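Local coordinates for protein Pcdhgb2 (PDB 5SZR) that probably mediates calcium-dependent cell adhesion and may help to establish specific neuronal connections, here as extracellular cadherin domains 3-6, at residues V145-V156 with K162-L173. Sequence-based numbering, arbitrary orientation.
Sequences VYCHVLGNEGFV and KNYYKLVTDRTL
Tyr165 of strand 164-169 meets Cys147 of strand 145-149 across the interface between two sheets that pack face to face, and illustrates how one aromatic side chain can serve a sandwich core with its face and a backbone N-H with its hydroxyl. With CG anti to its carbonyl carbon (chi1 -62°), the ring is carried toward strand 145-149; CB of Cys147 sits over one face, a CH-pi contact 4.1 Å from the Tyr165 ring centroid, while SG of Cys147 lies obliquely beside CE2. OH of Tyr165 accepts a weak hydrogen bond from N of Cys147 (3.3 Å) and touches CA of Tyr146. A phenylalanine here would probably keep the ring on Cys147 but leave that N-H without this acceptor.

CD1 of Leu167 packs into the same interface, against CG2 of Val149 (3.9 Å) and CB of Phe155. The start of strand 155-159 then pairs antiparallel with strand 164-169, Val156 and Val168 forming a hydrogen-bonded pair, both N-to-O distances 2.8 Å and nearly straight.

Beyond it, Arg171 CB lies 3.9 Å from Gly154 CA and NE packs on that same CA; after a bend at chi3 (-58°), CZ has Gly154 N over its face, with C of Glu153 toward the rim. NH1 and NH2 end on O of Asn152, end-on, in bent 3.3 Å bonds. Two sheets, one completed by the hairpin 155-159/164-169, form the Greek-key sandwich of a cadherin domain.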
ATOM      1  N   VAL A 145     -34.435 -23.099 -11.253  1.00 80.07           N
ATOM      2  CA  VAL A 145     -33.172 -22.387 -11.411  1.00 78.08           C
ATOM      3  C   VAL A 145     -32.275 -22.673 -10.215  1.00 81.09           C
ATOM      4  O   VAL A 145     -32.745 -22.825  -9.081  1.00 81.83           O
ATOM      5  CB  VAL A 145     -33.399 -20.868 -11.564  1.00 72.40           C
ATOM      6  CG1 VAL A 145     -32.083 -20.142 -11.849  1.00 70.39           C
ATOM      7  CG2 VAL A 145     -34.409 -20.592 -12.651  1.00 69.61           C
ATOM      8  N   TYR A 146     -30.971 -22.742 -10.473  1.00 83.60           N
ATOM      9  CA  TYR A 146     -29.971 -22.864  -9.423  1.00 85.96           C
ATOM     10  C   TYR A 146     -28.782 -21.973  -9.749  1.00 84.73           C
ATOM     11  O   TYR A 146     -28.431 -21.781 -10.917  1.00 84.43           O
ATOM     12  CB  TYR A 146     -29.519 -24.314  -9.235  1.00 92.39           C
ATOM     13  CG  TYR A 146     -30.591 -25.189  -8.632  1.00 98.00           C
ATOM     14  CD1 TYR A 146     -30.667 -25.382  -7.258  1.00 99.80           C
ATOM     15  CD2 TYR A 146     -31.539 -25.811  -9.434  1.00101.57           C
ATOM     16  CE1 TYR A 146     -31.650 -26.181  -6.702  1.00103.45           C
ATOM     17  CE2 TYR A 146     -32.523 -26.611  -8.889  1.00104.31           C
ATOM     18  CZ  TYR A 146     -32.576 -26.793  -7.524  1.00105.33           C
ATOM     19  OH  TYR A 146     -33.557 -27.585  -6.976  1.00107.59           O
ATOM     20  N   CYS A 147     -28.167 -21.430  -8.701  1.00 82.53           N
ATOM     21  CA  CYS A 147     -27.095 -20.460  -8.832  1.00 81.22           C
ATOM     22  C   CYS A 147     -25.782 -21.019  -8.304  1.00 83.51           C
ATOM     23  O   CYS A 147     -25.751 -21.930  -7.472  1.00 85.77           O
ATOM     24  CB  CYS A 147     -27.422 -19.172  -8.079  1.00 80.00           C
ATOM     25  SG  CYS A 147     -28.820 -18.271  -8.714  1.00 81.67           S
ATOM     26  N   HIS A 148     -24.694 -20.442  -8.802  1.00 83.52           N
ATOM     27  CA  HIS A 148     -23.361 -20.687  -8.277  1.00 84.12           C
ATOM     28  C   HIS A 148     -22.495 -19.488  -8.631  1.00 79.14           C
ATOM     29  O   HIS A 148     -22.836 -18.693  -9.512  1.00 77.80           O
ATOM     30  CB  HIS A 148     -22.756 -21.988  -8.823  1.00 90.09           C
ATOM     31  CG  HIS A 148     -22.439 -21.945 -10.285  1.00 93.95           C
ATOM     32  ND1 HIS A 148     -23.245 -21.308 -11.204  1.00 93.95           N
ATOM     33  CD2 HIS A 148     -21.402 -22.459 -10.988  1.00 98.04           C
ATOM     34  CE1 HIS A 148     -22.721 -21.436 -12.410  1.00 97.14           C
ATOM     35  NE2 HIS A 148     -21.601 -22.129 -12.306  1.00100.86           N
ATOM     36  N   VAL A 149     -21.379 -19.362  -7.923  1.00 75.86           N
ATOM     37  CA  VAL A 149     -20.445 -18.257  -8.101  1.00 70.15           C
ATOM     38  C   VAL A 149     -19.268 -18.745  -8.931  1.00 70.80           C
ATOM     39  O   VAL A 149     -18.777 -19.863  -8.733  1.00 71.50           O
ATOM     40  CB  VAL A 149     -19.978 -17.714  -6.739  1.00 69.76           C
ATOM     41  CG1 VAL A 149     -18.877 -16.663  -6.910  1.00 69.70           C
ATOM     42  CG2 VAL A 149     -21.151 -17.133  -5.978  1.00 67.88           C
ATOM     43  N   LEU A 150     -18.821 -17.921  -9.873  1.00 73.11           N
ATOM     44  CA  LEU A 150     -17.618 -18.239 -10.623  1.00 81.36           C
ATOM     45  C   LEU A 150     -16.378 -17.825  -9.840  1.00 86.56           C
ATOM     46  O   LEU A 150     -16.379 -16.825  -9.115  1.00 79.76           O
ATOM     47  CB  LEU A 150     -17.628 -17.546 -11.986  1.00 82.59           C
ATOM     48  CG  LEU A 150     -18.682 -18.041 -12.981  1.00 84.13           C
ATOM     49  CD1 LEU A 150     -18.591 -17.267 -14.285  1.00 86.13           C
ATOM     50  CD2 LEU A 150     -18.532 -19.536 -13.232  1.00 85.77           C
ATOM     51  N   GLY A 151     -15.318 -18.614  -9.986  1.00100.10           N
ATOM     52  CA  GLY A 151     -14.056 -18.310  -9.344  1.00102.31           C
ATOM     53  C   GLY A 151     -14.023 -18.707  -7.880  1.00104.07           C
ATOM     54  O   GLY A 151     -15.008 -19.152  -7.287  1.00105.84           O
ATOM     55  N   ASN A 152     -12.841 -18.535  -7.290  1.00105.58           N
ATOM     56  CA  ASN A 152     -12.591 -18.872  -5.891  1.00106.37           C
ATOM     57  C   ASN A 152     -11.847 -17.717  -5.220  1.00103.79           C
ATOM     58  O   ASN A 152     -10.702 -17.843  -4.787  1.00104.89           O
ATOM     59  CB  ASN A 152     -11.805 -20.178  -5.774  1.00111.85           C
ATOM     60  CG  ASN A 152     -11.706 -20.673  -4.347  1.00112.99           C
ATOM     61  OD1 ASN A 152     -12.588 -20.414  -3.526  1.00112.21           O
ATOM     62  ND2 ASN A 152     -10.630 -21.387  -4.040  1.00116.14           N
ATOM     63  N   GLU A 153     -12.512 -16.568  -5.140  1.00 96.68           N
ATOM     64  CA  GLU A 153     -11.943 -15.380  -4.523  1.00 92.97           C
ATOM     65  C   GLU A 153     -12.429 -15.175  -3.095  1.00 89.76           C
ATOM     66  O   GLU A 153     -12.199 -14.107  -2.520  1.00 91.09           O
ATOM     67  CB  GLU A 153     -12.252 -14.147  -5.374  1.00 93.02           C
ATOM     68  CG  GLU A 153     -11.609 -14.189  -6.752  1.00 98.64           C
ATOM     69  CD  GLU A 153     -11.628 -12.844  -7.455  1.00102.05           C
ATOM     70  OE1 GLU A 153     -12.674 -12.164  -7.415  1.00102.14           O
ATOM     71  OE2 GLU A 153     -10.590 -12.465  -8.040  1.00104.93           O
ATOM     72  N   GLY A 154     -13.089 -16.168  -2.512  1.00 86.77           N
ATOM     73  CA  GLY A 154     -13.542 -16.094  -1.144  1.00 81.64           C
ATOM     74  C   GLY A 154     -14.987 -15.694  -0.943  1.00 76.31           C
ATOM     75  O   GLY A 154     -15.290 -15.019   0.050  1.00 75.56           O
ATOM     76  N   PHE A 155     -15.887 -16.084  -1.843  1.00 71.73           N
ATOM     77  CA  PHE A 155     -17.299 -15.754  -1.717  1.00 69.11           C
ATOM     78  C   PHE A 155     -18.124 -16.996  -2.017  1.00 69.99           C
ATOM     79  O   PHE A 155     -17.878 -17.683  -3.013  1.00 71.24           O
ATOM     80  CB  PHE A 155     -17.680 -14.605  -2.655  1.00 68.69           C
ATOM     81  CG  PHE A 155     -16.783 -13.409  -2.532  1.00 69.76           C
ATOM     82  CD1 PHE A 155     -16.783 -12.647  -1.377  1.00 68.84           C
ATOM     83  CD2 PHE A 155     -15.936 -13.046  -3.566  1.00 72.28           C
ATOM     84  CE1 PHE A 155     -15.954 -11.545  -1.253  1.00 70.25           C
ATOM     85  CE2 PHE A 155     -15.104 -11.941  -3.450  1.00 72.87           C
ATOM     86  CZ  PHE A 155     -15.114 -11.190  -2.292  1.00 71.74           C
ATOM     87  N   VAL A 156     -19.093 -17.283  -1.151  1.00 68.18           N
ATOM     88  CA  VAL A 156     -19.868 -18.516  -1.204  1.00 67.97           C
ATOM     89  C   VAL A 156     -21.351 -18.168  -1.172  1.00 65.28           C
ATOM     90  O   VAL A 156     -21.760 -17.213  -0.502  1.00 62.00           O
ATOM     91  CB  VAL A 156     -19.496 -19.458  -0.038  1.00 68.64           C
ATOM     92  CG1 VAL A 156     -20.380 -20.699  -0.030  1.00 71.82           C
ATOM     93  CG2 VAL A 156     -18.035 -19.853  -0.133  1.00 69.68           C
ATOM     94  N   LYS A 162     -35.788 -21.970  -1.070  1.00 89.75           N
ATOM     95  CA  LYS A 162     -35.779 -22.176  -2.513  1.00 88.18           C
ATOM     96  C   LYS A 162     -35.895 -20.847  -3.249  1.00 84.33           C
ATOM     97  O   LYS A 162     -36.804 -20.054  -2.985  1.00 83.57           O
ATOM     98  CB  LYS A 162     -36.915 -23.116  -2.928  1.00 90.51           C
ATOM     99  CG  LYS A 162     -36.759 -23.685  -4.336  1.00 91.62           C
ATOM    100  CD  LYS A 162     -37.774 -24.782  -4.616  1.00 96.96           C
ATOM    101  CE  LYS A 162     -37.320 -25.696  -5.749  1.00 99.64           C
ATOM    102  NZ  LYS A 162     -37.043 -24.955  -7.011  1.00 98.13           N
ATOM    103  N   ASN A 163     -34.958 -20.611  -4.170  1.00 82.76           N
ATOM    104  CA  ASN A 163     -34.821 -19.413  -4.999  1.00 79.18           C
ATOM    105  C   ASN A 163     -34.258 -18.222  -4.234  1.00 73.53           C
ATOM    106  O   ASN A 163     -34.239 -17.107  -4.774  1.00 71.71           O
ATOM    107  CB  ASN A 163     -36.143 -19.001  -5.657  1.00 80.44           C
ATOM    108  CG  ASN A 163     -36.831 -20.154  -6.348  1.00 84.34           C
ATOM    109  OD1 ASN A 163     -36.178 -21.032  -6.913  1.00 87.12           O
ATOM    110  ND2 ASN A 163     -38.160 -20.167  -6.299  1.00 85.53           N
ATOM    111  N   TYR A 164     -33.790 -18.411  -3.002  1.00 71.57           N
ATOM    112  CA  TYR A 164     -33.218 -17.327  -2.207  1.00 69.16           C
ATOM    113  C   TYR A 164     -31.818 -17.707  -1.746  1.00 66.62           C
ATOM    114  O   TYR A 164     -31.613 -18.789  -1.183  1.00 67.70           O
ATOM    115  CB  TYR A 164     -34.105 -16.997  -1.002  1.00 70.34           C
ATOM    116  CG  TYR A 164     -35.405 -16.330  -1.384  1.00 71.32           C
ATOM    117  CD1 TYR A 164     -35.500 -14.945  -1.464  1.00 70.69           C
ATOM    118  CD2 TYR A 164     -36.536 -17.082  -1.674  1.00 72.13           C
ATOM    119  CE1 TYR A 164     -36.688 -14.331  -1.818  1.00 71.29           C
ATOM    120  CE2 TYR A 164     -37.722 -16.478  -2.027  1.00 72.69           C
ATOM    121  CZ  TYR A 164     -37.794 -15.104  -2.097  1.00 72.97           C
ATOM    122  OH  TYR A 164     -38.978 -14.504  -2.452  1.00 75.72           O
ATOM    123  N   TYR A 165     -30.859 -16.816  -1.982  1.00 63.67           N
ATOM    124  CA  TYR A 165     -29.471 -17.058  -1.624  1.00 62.06           C
ATOM    125  C   TYR A 165     -28.910 -15.869  -0.860  1.00 59.90           C
ATOM    126  O   TYR A 165     -29.351 -14.729  -1.031  1.00 56.50           O
ATOM    127  CB  TYR A 165     -28.594 -17.313  -2.861  1.00 62.21           C
ATOM    128  CG  TYR A 165     -28.972 -18.530  -3.682  1.00 64.82           C
ATOM    129  CD1 TYR A 165     -28.367 -19.760  -3.459  1.00 65.40           C
ATOM    130  CD2 TYR A 165     -29.917 -18.441  -4.693  1.00 65.58           C
ATOM    131  CE1 TYR A 165     -28.697 -20.866  -4.212  1.00 66.34           C
ATOM    132  CE2 TYR A 165     -30.258 -19.545  -5.451  1.00 68.52           C
ATOM    133  CZ  TYR A 165     -29.644 -20.755  -5.209  1.00 70.14           C
ATOM    134  OH  TYR A 165     -29.985 -21.860  -5.967  1.00 74.42           O
ATOM    135  N   LYS A 166     -27.925 -16.151  -0.013  1.00 61.72           N
ATOM    136  CA  LYS A 166     -27.099 -15.128   0.611  1.00 62.29           C
ATOM    137  C   LYS A 166     -25.673 -15.322   0.120  1.00 62.02           C
ATOM    138  O   LYS A 166     -25.119 -16.420   0.239  1.00 64.70           O
ATOM    139  CB  LYS A 166     -27.161 -15.204   2.138  1.00 65.90           C
ATOM    140  CG  LYS A 166     -28.494 -14.783   2.720  1.00 70.90           C
ATOM    141  CD  LYS A 166     -28.457 -14.760   4.237  1.00 77.36           C
ATOM    142  CE  LYS A 166     -29.854 -14.586   4.816  1.00 84.39           C
ATOM    143  NZ  LYS A 166     -29.828 -14.460   6.299  1.00 91.06           N
ATOM    144  N   LEU A 167     -25.100 -14.269  -0.458  1.00 58.30           N
ATOM    145  CA  LEU A 167     -23.689 -14.268  -0.822  1.00 57.67           C
ATOM    146  C   LEU A 167     -22.874 -13.875   0.401  1.00 56.78           C
ATOM    147  O   LEU A 167     -23.035 -12.767   0.929  1.00 57.50           O
ATOM    148  CB  LEU A 167     -23.434 -13.304  -1.977  1.00 56.66           C
ATOM    149  CG  LEU A 167     -22.000 -13.262  -2.508  1.00 57.21           C
ATOM    150  CD1 LEU A 167     -21.614 -14.612  -3.102  1.00 58.44           C
ATOM    151  CD2 LEU A 167     -21.838 -12.153  -3.536  1.00 56.16           C
ATOM    152  N   VAL A 168     -22.009 -14.777   0.864  1.00 56.10           N
ATOM    153  CA  VAL A 168     -21.278 -14.571   2.105  1.00 57.57           C
ATOM    154  C   VAL A 168     -19.781 -14.733   1.863  1.00 58.53           C
ATOM    155  O   VAL A 168     -19.344 -15.419   0.938  1.00 58.64           O
ATOM    156  CB  VAL A 168     -21.740 -15.536   3.217  1.00 59.24           C
ATOM    157  CG1 VAL A 168     -23.256 -15.476   3.374  1.00 58.49           C
ATOM    158  CG2 VAL A 168     -21.271 -16.955   2.926  1.00 56.16           C
ATOM    159  N   THR A 169     -18.997 -14.077   2.721  1.00 58.88           N
ATOM    160  CA  THR A 169     -17.556 -14.287   2.751  1.00 58.31           C
ATOM    161  C   THR A 169     -17.233 -15.582   3.483  1.00 60.91           C
ATOM    162  O   THR A 169     -17.889 -15.937   4.465  1.00 63.90           O
ATOM    163  CB  THR A 169     -16.845 -13.131   3.453  1.00 58.98           C
ATOM    164  OG1 THR A 169     -17.313 -13.038   4.803  1.00 59.90           O
ATOM    165  CG2 THR A 169     -17.096 -11.815   2.744  1.00 58.21           C
ATOM    166  N   ASP A 170     -16.218 -16.292   2.992  1.00 61.90           N
ATOM    167  CA  ASP A 170     -15.643 -17.416   3.722  1.00 66.50           C
ATOM    168  C   ASP A 170     -14.127 -17.281   3.808  1.00 66.34           C
ATOM    169  O   ASP A 170     -13.422 -18.284   3.965  1.00 67.54           O
ATOM    170  CB  ASP A 170     -16.031 -18.750   3.081  1.00 72.05           C
ATOM    171  CG  ASP A 170     -15.354 -18.972   1.749  1.00 77.07           C
ATOM    172  OD1 ASP A 170     -15.026 -20.135   1.429  1.00 80.25           O
ATOM    173  OD2 ASP A 170     -15.144 -17.976   1.024  1.00 77.83           O
ATOM    174  N   ARG A 171     -13.620 -16.055   3.709  1.00 64.85           N
ATOM    175  CA  ARG A 171     -12.194 -15.779   3.680  1.00 65.68           C
ATOM    176  C   ARG A 171     -11.978 -14.377   4.229  1.00 61.48           C
ATOM    177  O   ARG A 171     -12.772 -13.473   3.955  1.00 59.83           O
ATOM    178  CB  ARG A 171     -11.646 -15.901   2.253  1.00 69.81           C
ATOM    179  CG  ARG A 171     -10.149 -15.725   2.112  1.00 74.16           C
ATOM    180  CD  ARG A 171      -9.731 -15.843   0.650  1.00 78.76           C
ATOM    181  NE  ARG A 171     -10.110 -17.132   0.075  1.00 82.98           N
ATOM    182  CZ  ARG A 171      -9.941 -17.463  -1.202  1.00 84.95           C
ATOM    183  NH1 ARG A 171      -9.400 -16.597  -2.048  1.00 86.05           N
ATOM    184  NH2 ARG A 171     -10.313 -18.659  -1.632  1.00 86.47           N
ATOM    185  N   THR A 172     -10.924 -14.207   5.024  1.00 60.14           N
ATOM    186  CA  THR A 172     -10.582 -12.882   5.526  1.00 57.59           C
ATOM    187  C   THR A 172     -10.155 -11.981   4.377  1.00 57.46           C
ATOM    188  O   THR A 172      -9.408 -12.394   3.486  1.00 59.11           O
ATOM    189  CB  THR A 172      -9.458 -12.965   6.558  1.00 57.36           C
ATOM    190  OG1 THR A 172      -8.445 -13.855   6.080  1.00 58.67           O
ATOM    191  CG2 THR A 172      -9.984 -13.468   7.893  1.00 58.44           C
ATOM    192  N   LEU A 173     -10.633 -10.742   4.403  1.00 56.17           N
ATOM    193  CA  LEU A 173     -10.344  -9.788   3.347  1.00 56.60           C
ATOM    194  C   LEU A 173      -9.120  -8.952   3.705  1.00 59.86           C
ATOM    195  O   LEU A 173      -8.640  -8.953   4.842  1.00 60.75           O
ATOM    196  CB  LEU A 173     -11.560  -8.902   3.096  1.00 56.20           C
ATOM    197  CG  LEU A 173     -12.814  -9.697   2.692  1.00 56.90           C
ATOM    198  CD1 LEU A 173     -14.078  -8.885   2.912  1.00 49.94           C
ATOM    199  CD2 LEU A 173     -12.714 -10.153   1.246  1.00 52.61           C
TER
HETATM  200  O   HOH W   1     -36.606 -22.023  -9.687  1.00 63.82           O